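PDB 2V1L: DUF2787 domain-containing protein from Vibrio cholerae, which is of unknown function, is encoded on the pathogenicity island VPI-2 and shares structural homology with the human p32 protein. Local coordinates for residues Glu121-Gln124 and Leu125-Ser128; Asp95-Phe98 and Gln99-Asp102; Gly101-Thr105 and Ala106-Trp110. All blocks are in the same frame, centred on the assembly; numbering follows the deposited sequence.

Interaction 1: Glu121-Gln124 and Leu125-Ser128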
ATOM      1  N   GLU A 121      -9.102   4.116  10.940  1.00 28.63           N
ATOM      2  CA  GLU A 121      -8.948   2.853  11.667  1.00 28.23           C
ATOM      3  C   GLU A 121      -8.578   1.709  10.719  1.00 26.55           C
ATOM      4  O   GLU A 121      -7.681   0.906  11.003  1.00 24.98           O
ATOM      5  CB  GLU A 121     -10.230   2.521  12.430  1.00 28.31           C
ATOM      6  CG  GLU A 121     -10.210   1.152  13.177  1.00 33.65           C
ATOM      7  CD  GLU A 121      -9.370   1.158  14.481  1.00 41.20           C
ATOM      8  OE1 GLU A 121      -9.151   2.258  15.056  1.00 42.40           O
ATOM      9  OE2 GLU A 121      -8.925   0.061  14.921  1.00 41.91           O
ATOM     10  N   LEU A 122      -9.251   1.669   9.568  1.00 24.08           N
ATOM     11  CA  LEU A 122      -8.944   0.698   8.546  1.00 22.96           C
ATOM     12  C   LEU A 122      -7.474   0.847   8.100  1.00 21.04           C
ATOM     13  O   LEU A 122      -6.754  -0.135   7.978  1.00 19.94           O
ATOM     14  CB  LEU A 122      -9.900   0.934   7.387  1.00 22.74           C
ATOM     15  CG  LEU A 122     -10.130  -0.008   6.248  1.00 25.97           C
ATOM     16  CD1 LEU A 122     -10.767  -1.307   6.734  1.00 25.68           C
ATOM     17  CD2 LEU A 122     -11.047   0.732   5.258  1.00 25.41           C
ATOM     18  N   TYR A 123      -7.034   2.073   7.842  1.00 20.37           N
ATOM     19  CA  TYR A 123      -5.659   2.295   7.386  1.00 19.80           C
ATOM     20  C   TYR A 123      -4.608   1.886   8.458  1.00 19.97           C
ATOM     21  O   TYR A 123      -3.580   1.257   8.164  1.00 19.03           O
ATOM     22  CB  TYR A 123      -5.421   3.747   6.973  1.00 20.20           C
ATOM     23  CG  TYR A 123      -3.977   3.891   6.559  1.00 19.91           C
ATOM     24  CD1 TYR A 123      -3.573   3.510   5.292  1.00 20.24           C
ATOM     25  CD2 TYR A 123      -2.992   4.278   7.482  1.00 20.69           C
ATOM     26  CE1 TYR A 123      -2.221   3.555   4.930  1.00 17.81           C
ATOM     27  CE2 TYR A 123      -1.656   4.349   7.104  1.00 17.86           C
ATOM     28  CZ  TYR A 123      -1.299   3.968   5.847  1.00 16.49           C
ATOM     29  OH  TYR A 123       0.020   3.997   5.460  1.00 23.55           O
ATOM     30  N   GLN A 124      -4.877   2.241   9.707  1.00 19.84           N
ATOM     31  CA  GLN A 124      -3.945   1.949  10.787  1.00 20.94           C
ATOM     32  C   GLN A 124      -3.771   0.457  10.993  1.00 19.57           C
ATOM     33  O   GLN A 124      -2.673   0.006  11.250  1.00 19.14           O
ATOM     34  CB  GLN A 124      -4.449   2.567  12.097  1.00 21.95           C
ATOM     35  CG  GLN A 124      -4.278   4.084  12.129  1.00 26.14           C
ATOM     36  CD  GLN A 124      -4.794   4.626  13.431  1.00 32.99           C
ATOM     37  OE1 GLN A 124      -5.789   4.122  13.975  1.00 31.96           O
ATOM     38  NE2 GLN A 124      -4.098   5.621  13.971  1.00 34.75           N
ATOM     39  N   LEU A 125      -4.868  -0.273  10.926  1.00 18.53           N
ATOM     40  CA  LEU A 125      -4.829  -1.716  10.999  1.00 20.04           C
ATOM     41  C   LEU A 125      -4.140  -2.325   9.811  1.00 19.07           C
ATOM     42  O   LEU A 125      -3.295  -3.168   9.992  1.00 18.79           O
ATOM     43  CB  LEU A 125      -6.231  -2.318  11.159  1.00 20.09           C
ATOM     44  CG  LEU A 125      -6.890  -2.056  12.506  1.00 22.60           C
ATOM     45  CD1 LEU A 125      -8.428  -2.120  12.346  1.00 26.53           C
ATOM     46  CD2 LEU A 125      -6.443  -3.050  13.562  1.00 25.02           C
ATOM     47  N   TRP A 126      -4.529  -1.923   8.597  1.00 20.25           N
ATOM     48  CA  TRP A 126      -3.844  -2.388   7.388  1.00 20.04           C
ATOM     49  C   TRP A 126      -2.321  -2.172   7.483  1.00 20.42           C
ATOM     50  O   TRP A 126      -1.523  -3.085   7.159  1.00 20.32           O
ATOM     51  CB  TRP A 126      -4.350  -1.659   6.119  1.00 20.38           C
ATOM     52  CG  TRP A 126      -3.553  -2.124   4.952  1.00 19.78           C
ATOM     53  CD1 TRP A 126      -3.738  -3.276   4.265  1.00 20.05           C
ATOM     54  CD2 TRP A 126      -2.366  -1.515   4.419  1.00 18.90           C
ATOM     55  NE1 TRP A 126      -2.766  -3.409   3.303  1.00 20.24           N
ATOM     56  CE2 TRP A 126      -1.912  -2.340   3.376  1.00 20.83           C
ATOM     57  CE3 TRP A 126      -1.668  -0.336   4.696  1.00 20.28           C
ATOM     58  CZ2 TRP A 126      -0.789  -2.028   2.611  1.00 20.11           C
ATOM     59  CZ3 TRP A 126      -0.528  -0.034   3.952  1.00 20.08           C
ATOM     60  CH2 TRP A 126      -0.105  -0.880   2.922  1.00 20.71           C
ATOM     61  N   GLU A 127      -1.915  -0.965   7.872  1.00 19.73           N
ATOM     62  CA  GLU A 127      -0.486  -0.614   7.859  1.00 20.91           C
ATOM     63  C   GLU A 127       0.350  -1.351   8.911  1.00 19.82           C
ATOM     64  O   GLU A 127       1.485  -1.702   8.644  1.00 20.20           O
ATOM     65  CB  GLU A 127      -0.291   0.892   8.042  1.00 21.65           C
ATOM     66  CG  GLU A 127       1.147   1.380   7.753  1.00 23.95           C
ATOM     67  CD  GLU A 127       1.433   2.739   8.393  1.00 25.02           C
ATOM     68  OE1 GLU A 127       1.496   3.757   7.667  1.00 28.25           O
ATOM     69  OE2 GLU A 127       1.577   2.785   9.631  1.00 32.47           O
ATOM     70  N   SER A 128      -0.206  -1.533  10.102  1.00 19.95           N
ATOM     71  CA  SER A 128       0.386  -2.348  11.190  1.00 21.53           C
ATOM     72  C   SER A 128       0.598  -3.826  10.751  1.00 20.78           C
ATOM     73  O   SER A 128       1.656  -4.443  10.964  1.00 20.52           O
ATOM     74  CB  SER A 128      -0.552  -2.238  12.426  1.00 22.18           C
ATOM     75  OG  SER A 128      -0.368  -3.320  13.333  1.00 27.26           O
TER
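The phenol ring of Y123 lies across the aliphatic start of E127, one helical turn further on, with CB of E127 off-centre over the ring at 4.2 Å from its centroid. The same pair is closed at the far end: Y123 OH donates to OE1 of E127 at 2.7 Å, reaching the anti side of that oxygen from 28° out of the carboxylate plane. The planes of ring and carboxylate are 77° apart, and OE1 sits near the plane of the ring at its edge. Y123 leaves the helix with CG trans to its own nitrogen (chi1 178°), and E127, also trans and then extended, runs out beside it until hydroxyl and carboxylate meet. The other carboxylate oxygen, OE2, is bonded to S14 OG, so each oxygen of this buried acid has a partner, which should limit rotation of the group. W126 flanks Y123, the two rings meeting obliquely; CE1 of the tyrosine comes within 3.9 Å of CE3 of the indole. F17 of helix 15-29 and I77 of strand 72-82 cover both aromatic residues. On the outer side of the helix, CD1 of L125 packs against the bent side chain of E121, 3.4 Å from OE2. Four successive backbone bonds run beneath these pairs, among them W126 N to L122 O at 2.9 Å and E127 N to Y123 O at 2.8 Å. The i to i+4 ladder and the tyrosine-glutamate pair on the buried side are those of an amphipathic alpha helix packed on an antiparallel sheet.

Interaction 2: Asp95-Phe98 and Gln99-Asp102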
ATOM      1  N   ASP A  95      -8.069  -0.356  -0.944  1.00 21.11           N
ATOM      2  CA  ASP A  95      -7.402   0.626  -1.809  1.00 22.05           C
ATOM      3  C   ASP A  95      -7.432   1.974  -1.093  1.00 21.74           C
ATOM      4  O   ASP A  95      -8.479   2.381  -0.589  1.00 21.57           O
ATOM      5  CB  ASP A  95      -8.112   0.715  -3.168  1.00 22.22           C
ATOM      6  CG  ASP A  95      -7.397   1.641  -4.143  1.00 26.38           C
ATOM      7  OD1 ASP A  95      -6.240   1.358  -4.543  1.00 29.62           O
ATOM      8  OD2 ASP A  95      -8.001   2.659  -4.505  1.00 29.75           O
ATOM      9  N   PHE A  96      -6.285   2.637  -0.997  1.00 20.70           N
ATOM     10  CA  PHE A  96      -6.232   3.977  -0.425  1.00 22.31           C
ATOM     11  C   PHE A  96      -5.722   4.863  -1.533  1.00 23.44           C
ATOM     12  O   PHE A  96      -4.589   4.749  -1.914  1.00 23.68           O
ATOM     13  CB  PHE A  96      -5.308   4.034   0.811  1.00 21.92           C
ATOM     14  CG  PHE A  96      -5.719   3.083   1.909  1.00 22.80           C
ATOM     15  CD1 PHE A  96      -6.774   3.406   2.767  1.00 22.17           C
ATOM     16  CD2 PHE A  96      -5.082   1.843   2.053  1.00 22.95           C
ATOM     17  CE1 PHE A  96      -7.182   2.490   3.785  1.00 21.81           C
ATOM     18  CE2 PHE A  96      -5.465   0.937   3.069  1.00 22.40           C
ATOM     19  CZ  PHE A  96      -6.531   1.265   3.915  1.00 21.91           C
ATOM     20  N   ASP A  97      -6.577   5.711  -2.084  1.00 25.16           N
ATOM     21  CA  ASP A  97      -6.199   6.485  -3.271  1.00 27.35           C
ATOM     22  C   ASP A  97      -5.975   7.944  -2.859  1.00 27.99           C
ATOM     23  O   ASP A  97      -6.922   8.685  -2.612  1.00 27.30           O
ATOM     24  CB  ASP A  97      -7.281   6.350  -4.359  1.00 27.80           C
ATOM     25  CG  ASP A  97      -6.852   6.954  -5.708  1.00 31.00           C
ATOM     26  OD1 ASP A  97      -6.110   7.962  -5.733  1.00 32.42           O
ATOM     27  OD2 ASP A  97      -7.265   6.418  -6.752  1.00 33.44           O
ATOM     28  N   PHE A  98      -4.709   8.339  -2.740  1.00 30.02           N
ATOM     29  CA  PHE A  98      -4.393   9.661  -2.195  1.00 31.76           C
ATOM     30  C   PHE A  98      -4.567  10.777  -3.255  1.00 33.08           C
ATOM     31  O   PHE A  98      -5.037  11.861  -2.930  1.00 34.04           O
ATOM     32  CB  PHE A  98      -3.001   9.657  -1.507  1.00 31.38           C
ATOM     33  CG  PHE A  98      -2.898   8.647  -0.380  1.00 31.12           C
ATOM     34  CD1 PHE A  98      -3.548   8.862   0.819  1.00 31.93           C
ATOM     35  CD2 PHE A  98      -2.202   7.464  -0.552  1.00 30.12           C
ATOM     36  CE1 PHE A  98      -3.490   7.931   1.836  1.00 32.63           C
ATOM     37  CE2 PHE A  98      -2.133   6.529   0.459  1.00 31.02           C
ATOM     38  CZ  PHE A  98      -2.780   6.760   1.654  1.00 30.48           C
ATOM     39  N   GLN A  99      -4.208  10.485  -4.504  1.00 34.39           N
ATOM     40  CA  GLN A  99      -4.483  11.354  -5.655  1.00 36.23           C
ATOM     41  C   GLN A  99      -5.926  11.847  -5.656  1.00 36.38           C
ATOM     42  O   GLN A  99      -6.200  13.026  -5.875  1.00 37.27           O
ATOM     43  CB  GLN A  99      -4.253  10.588  -6.964  1.00 35.89           C
ATOM     44  CG  GLN A  99      -2.817  10.327  -7.338  1.00 37.56           C
ATOM     45  CD  GLN A  99      -2.646   9.440  -8.600  1.00 37.86           C
ATOM     46  OE1 GLN A  99      -3.361   8.439  -8.803  1.00 41.89           O
ATOM     47  NE2 GLN A  99      -1.681   9.803  -9.434  1.00 39.02           N
ATOM     48  N   ARG A 100      -6.855  10.934  -5.396  1.00 36.43           N
ATOM     49  CA  ARG A 100      -8.273  11.209  -5.550  1.00 35.27           C
ATOM     50  C   ARG A 100      -8.975  11.502  -4.231  1.00 35.08           C
ATOM     51  O   ARG A 100     -10.092  12.054  -4.207  1.00 35.51           O
ATOM     52  CB  ARG A 100      -8.909   9.986  -6.180  1.00 35.76           C
ATOM     53  CG  ARG A 100      -9.964  10.300  -7.130  1.00 34.99           C
ATOM     54  CD  ARG A 100     -10.270   9.101  -7.974  1.00 33.68           C
ATOM     55  NE  ARG A 100     -11.616   9.260  -8.439  1.00 30.65           N
ATOM     56  CZ  ARG A 100     -12.153   8.613  -9.460  1.00 29.53           C
ATOM     57  NH1 ARG A 100     -11.460   7.718 -10.165  1.00 27.44           N
ATOM     58  NH2 ARG A 100     -13.397   8.892  -9.761  1.00 25.22           N
ATOM     59  N   GLY A 101      -8.335  11.130  -3.124  1.00 33.67           N
ATOM     60  CA  GLY A 101      -8.931  11.325  -1.807  1.00 31.95           C
ATOM     61  C   GLY A 101     -10.000  10.314  -1.414  1.00 30.45           C
ATOM     62  O   GLY A 101     -10.843  10.610  -0.584  1.00 30.90           O
ATOM     63  N   ASP A 102      -9.960   9.118  -1.992  1.00 29.76           N
ATOM     64  CA  ASP A 102     -10.949   8.061  -1.676  1.00 29.00           C
ATOM     65  C   ASP A 102     -10.298   6.775  -1.177  1.00 26.89           C
ATOM     66  O   ASP A 102      -9.161   6.482  -1.526  1.00 25.36           O
ATOM     67  CB  ASP A 102     -11.758   7.677  -2.915  1.00 29.74           C
ATOM     68  CG  ASP A 102     -12.732   8.762  -3.357  1.00 33.70           C
ATOM     69  OD1 ASP A 102     -13.434   9.373  -2.522  1.00 36.58           O
ATOM     70  OD2 ASP A 102     -12.795   8.972  -4.578  1.00 38.60           O
TER
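A tight beta hairpin connection with a G1 beta bulge forms this contact, where strand 95-97 turns back through residues 98-101 into strand 102-105 of the antiparallel sheet. D97 is the residue on which the turn closes. Its N donates to D102 O at 2.8 Å, nearly straight onto the carbonyl, while D97 O accepts D102 N at 3.1 Å, making an antiparallel hydrogen-bonded pair. The same D97 O also takes a weak bond from G101 N at 2.9 Å, so G101 and D102 together face one residue of the opposing strand. G101 adopts a positive phi (78°), a conformation readily open to glycine, and its N makes a second, weak and longer hydrogen bond to F98 O.

The side chain of D97 folds back over the turn. Its CG is trans to the main-chain nitrogen (chi1 -171°), which carries OD1 over the start of the loop, where it accepts R100 N at 3.1 Å. That donor meets the oxygen from above the carboxylate plane, 50° out of it. OD1 also lies against CB of Q99 at 3.4 Å, and CB of R100 packs beside the same carboxylate. The guanidinium of R100 extends elsewhere: NE of R100 stays 5.5 Å from D97 OD2. F98 turns its ring the other way, onto I74 and I77 of strand 72-82 and onto L11.

D97 therefore serves the turn through its backbone and its carboxylate at once. What binds OD1 here is a main-chain N-H, not the charged end of R100, whose positive charge could add at most a longer-range attraction.

Interaction 3: Gly101-Thr105 and Ala106-Trp110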
ATOM      1  N   GLY A 101      -8.335  11.130  -3.124  1.00 33.67           N
ATOM      2  CA  GLY A 101      -8.931  11.325  -1.807  1.00 31.95           C
ATOM      3  C   GLY A 101     -10.000  10.314  -1.414  1.00 30.45           C
ATOM      4  O   GLY A 101     -10.843  10.610  -0.584  1.00 30.90           O
ATOM      5  N   ASP A 102      -9.960   9.118  -1.992  1.00 29.76           N
ATOM      6  CA  ASP A 102     -10.949   8.061  -1.676  1.00 29.00           C
ATOM      7  C   ASP A 102     -10.298   6.775  -1.177  1.00 26.89           C
ATOM      8  O   ASP A 102      -9.161   6.482  -1.526  1.00 25.36           O
ATOM      9  CB  ASP A 102     -11.758   7.677  -2.915  1.00 29.74           C
ATOM     10  CG  ASP A 102     -12.732   8.762  -3.357  1.00 33.70           C
ATOM     11  OD1 ASP A 102     -13.434   9.373  -2.522  1.00 36.58           O
ATOM     12  OD2 ASP A 102     -12.795   8.972  -4.578  1.00 38.60           O
ATOM     13  N   PHE A 103     -11.050   6.001  -0.400  1.00 26.45           N
ATOM     14  CA  PHE A 103     -10.638   4.640  -0.041  1.00 26.99           C
ATOM     15  C   PHE A 103     -11.712   3.663  -0.481  1.00 26.69           C
ATOM     16  O   PHE A 103     -12.884   4.036  -0.619  1.00 26.83           O
ATOM     17  CB  PHE A 103     -10.279   4.489   1.467  1.00 27.23           C
ATOM     18  CG  PHE A 103     -11.463   4.444   2.390  1.00 27.93           C
ATOM     19  CD1 PHE A 103     -12.091   5.632   2.813  1.00 30.81           C
ATOM     20  CD2 PHE A 103     -11.981   3.222   2.830  1.00 28.77           C
ATOM     21  CE1 PHE A 103     -13.202   5.594   3.677  1.00 27.37           C
ATOM     22  CE2 PHE A 103     -13.107   3.174   3.685  1.00 28.37           C
ATOM     23  CZ  PHE A 103     -13.711   4.366   4.104  1.00 28.58           C
ATOM     24  N   PHE A 104     -11.306   2.421  -0.699  1.00 25.23           N
ATOM     25  CA  PHE A 104     -12.208   1.356  -1.053  1.00 24.89           C
ATOM     26  C   PHE A 104     -12.020   0.098  -0.201  1.00 25.27           C
ATOM     27  O   PHE A 104     -10.892  -0.329   0.077  1.00 24.35           O
ATOM     28  CB  PHE A 104     -11.979   0.969  -2.511  1.00 24.64           C
ATOM     29  CG  PHE A 104     -12.806  -0.167  -2.968  1.00 25.13           C
ATOM     30  CD1 PHE A 104     -14.087   0.052  -3.469  1.00 25.86           C
ATOM     31  CD2 PHE A 104     -12.314  -1.450  -2.937  1.00 23.86           C
ATOM     32  CE1 PHE A 104     -14.851  -1.011  -3.912  1.00 25.58           C
ATOM     33  CE2 PHE A 104     -13.084  -2.515  -3.351  1.00 24.88           C
ATOM     34  CZ  PHE A 104     -14.352  -2.299  -3.853  1.00 24.87           C
ATOM     35  N   THR A 105     -13.146  -0.512   0.133  1.00 24.58           N
ATOM     36  CA  THR A 105     -13.193  -1.855   0.626  1.00 25.93           C
ATOM     37  C   THR A 105     -14.362  -2.563  -0.069  1.00 26.42           C
ATOM     38  O   THR A 105     -15.293  -1.899  -0.496  1.00 25.30           O
ATOM     39  CB  THR A 105     -13.390  -1.779   2.152  1.00 27.26           C
ATOM     40  OG1 THR A 105     -12.104  -1.837   2.787  1.00 28.51           O
ATOM     41  CG2 THR A 105     -14.298  -2.815   2.661  1.00 23.22           C
ATOM     42  N   ALA A 106     -14.331  -3.894  -0.160  1.00 27.81           N
ATOM     43  CA  ALA A 106     -15.432  -4.614  -0.790  1.00 30.15           C
ATOM     44  C   ALA A 106     -16.760  -4.395  -0.050  1.00 31.78           C
ATOM     45  O   ALA A 106     -17.818  -4.370  -0.680  1.00 33.18           O
ATOM     46  CB  ALA A 106     -15.107  -6.103  -0.946  1.00 29.46           C
ATOM     47  N   TYR A 107     -16.685  -4.157   1.268  1.00 32.67           N
ATOM     48  CA  TYR A 107     -17.845  -3.807   2.079  1.00 33.45           C
ATOM     49  C   TYR A 107     -18.231  -2.340   2.124  1.00 33.36           C
ATOM     50  O   TYR A 107     -19.416  -2.026   2.063  1.00 33.39           O
ATOM     51  CB  TYR A 107     -17.645  -4.279   3.520  1.00 35.02           C
ATOM     52  CG  TYR A 107     -17.157  -5.696   3.612  1.00 36.75           C
ATOM     53  CD1 TYR A 107     -17.947  -6.756   3.168  1.00 38.04           C
ATOM     54  CD2 TYR A 107     -15.903  -5.971   4.127  1.00 38.31           C
ATOM     55  CE1 TYR A 107     -17.484  -8.068   3.255  1.00 39.97           C
ATOM     56  CE2 TYR A 107     -15.438  -7.270   4.222  1.00 39.72           C
ATOM     57  CZ  TYR A 107     -16.226  -8.306   3.789  1.00 38.69           C
ATOM     58  OH  TYR A 107     -15.743  -9.589   3.895  1.00 40.70           O
ATOM     59  N   HIS A 108     -17.247  -1.455   2.288  1.00 33.19           N
ATOM     60  CA  HIS A 108     -17.485  -0.017   2.440  1.00 32.78           C
ATOM     61  C   HIS A 108     -17.793   0.657   1.124  1.00 32.99           C
ATOM     62  O   HIS A 108     -18.310   1.774   1.130  1.00 33.34           O
ATOM     63  CB  HIS A 108     -16.271   0.707   3.020  1.00 32.70           C
ATOM     64  CG  HIS A 108     -15.873   0.265   4.394  1.00 33.09           C
ATOM     65  ND1 HIS A 108     -16.184   0.989   5.527  1.00 33.98           N
ATOM     66  CD2 HIS A 108     -15.157  -0.803   4.815  1.00 31.51           C
ATOM     67  CE1 HIS A 108     -15.692   0.374   6.587  1.00 33.31           C
ATOM     68  NE2 HIS A 108     -15.058  -0.713   6.184  1.00 34.54           N
ATOM     69  N   GLY A 109     -17.456   0.012   0.007  1.00 33.18           N
ATOM     70  CA  GLY A 109     -17.411   0.701  -1.295  1.00 33.07           C
ATOM     71  C   GLY A 109     -16.421   1.874  -1.258  1.00 33.70           C
ATOM     72  O   GLY A 109     -15.439   1.840  -0.500  1.00 31.79           O
ATOM     73  N   TRP A 110     -16.687   2.903  -2.072  1.00 35.11           N
ATOM     74  CA  TRP A 110     -15.915   4.164  -2.136  1.00 36.87           C
ATOM     75  C   TRP A 110     -16.424   5.210  -1.177  1.00 38.04           C
ATOM     76  O   TRP A 110     -17.621   5.538  -1.189  1.00 37.32           O
ATOM     77  CB  TRP A 110     -16.076   4.803  -3.499  1.00 37.55           C
ATOM     78  CG  TRP A 110     -15.757   3.896  -4.541  1.00 39.19           C
ATOM     79  CD1 TRP A 110     -16.619   3.135  -5.293  1.00 40.12           C
ATOM     80  CD2 TRP A 110     -14.462   3.574  -4.956  1.00 37.21           C
ATOM     81  NE1 TRP A 110     -15.903   2.368  -6.162  1.00 40.85           N
ATOM     82  CE2 TRP A 110     -14.572   2.627  -5.962  1.00 37.96           C
ATOM     83  CE3 TRP A 110     -13.200   4.004  -4.564  1.00 38.83           C
ATOM     84  CZ2 TRP A 110     -13.485   2.123  -6.587  1.00 40.04           C
ATOM     85  CZ3 TRP A 110     -12.130   3.509  -5.178  1.00 39.11           C
ATOM     86  CH2 TRP A 110     -12.254   2.572  -6.168  1.00 40.43           C
TER
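At the end of strand 102-105 the chain reverses through a short hairpin loop, and residues 106-110 fold back on the strand they have just left. T105 and G109 form the antiparallel hydrogen-bonded pair that closes it, both bonds weak: T105 N to G109 O at 3.3 Å, and G109 N to T105 O at 2.9 Å. G109 has a positive phi at the point where the chain rejoins the strand. The next pair, F104 with W110, is non-hydrogen-bonded; its side chains pack on one another. CB of F104 sits over the six-membered ring of the indole, 4.0 Å from its centroid, and CD1 of F104 comes within 3.6 Å of W110 CE2. The two rings are inclined at 47°. F104 CA adds a C-H contact to G109 O at 3.3 Å. Behind the strand, F103 directs an edge toward the face of H108 in an offset edge-to-face pair, planes 63° apart; its CG lies between the backbone N and the carbonyl carbon (chi1 76°), which brings the ring toward H108. L122 and A119 of helix 117-135 cover F103. The paired T105-G109 and F104-W110 around a short loop make this an antiparallel beta hairpin, whose F103 side faces helix 117-135.

Overall arrangement
From the N terminus, interaction 2 comes first, closing the turn between strands 95-97 and 102-105. Interaction 3 begins on G101 and D102, which the two share, and closes the next reversal, toward strand 111-112; the two hairpins thus follow in series along a meander, and a probable hydrogen bond from F104 N to D95 O joins strands 95-97 and 102-105. Interaction 1 comes later, within helix 117-135, and closes a helical turn rather than a loop. None of the three encloses another. The helix nevertheless packs on both hairpins: F96 meets Y123 and W126, while L122 touches F103 and T105, tying this edge of the sheet to its covering helix.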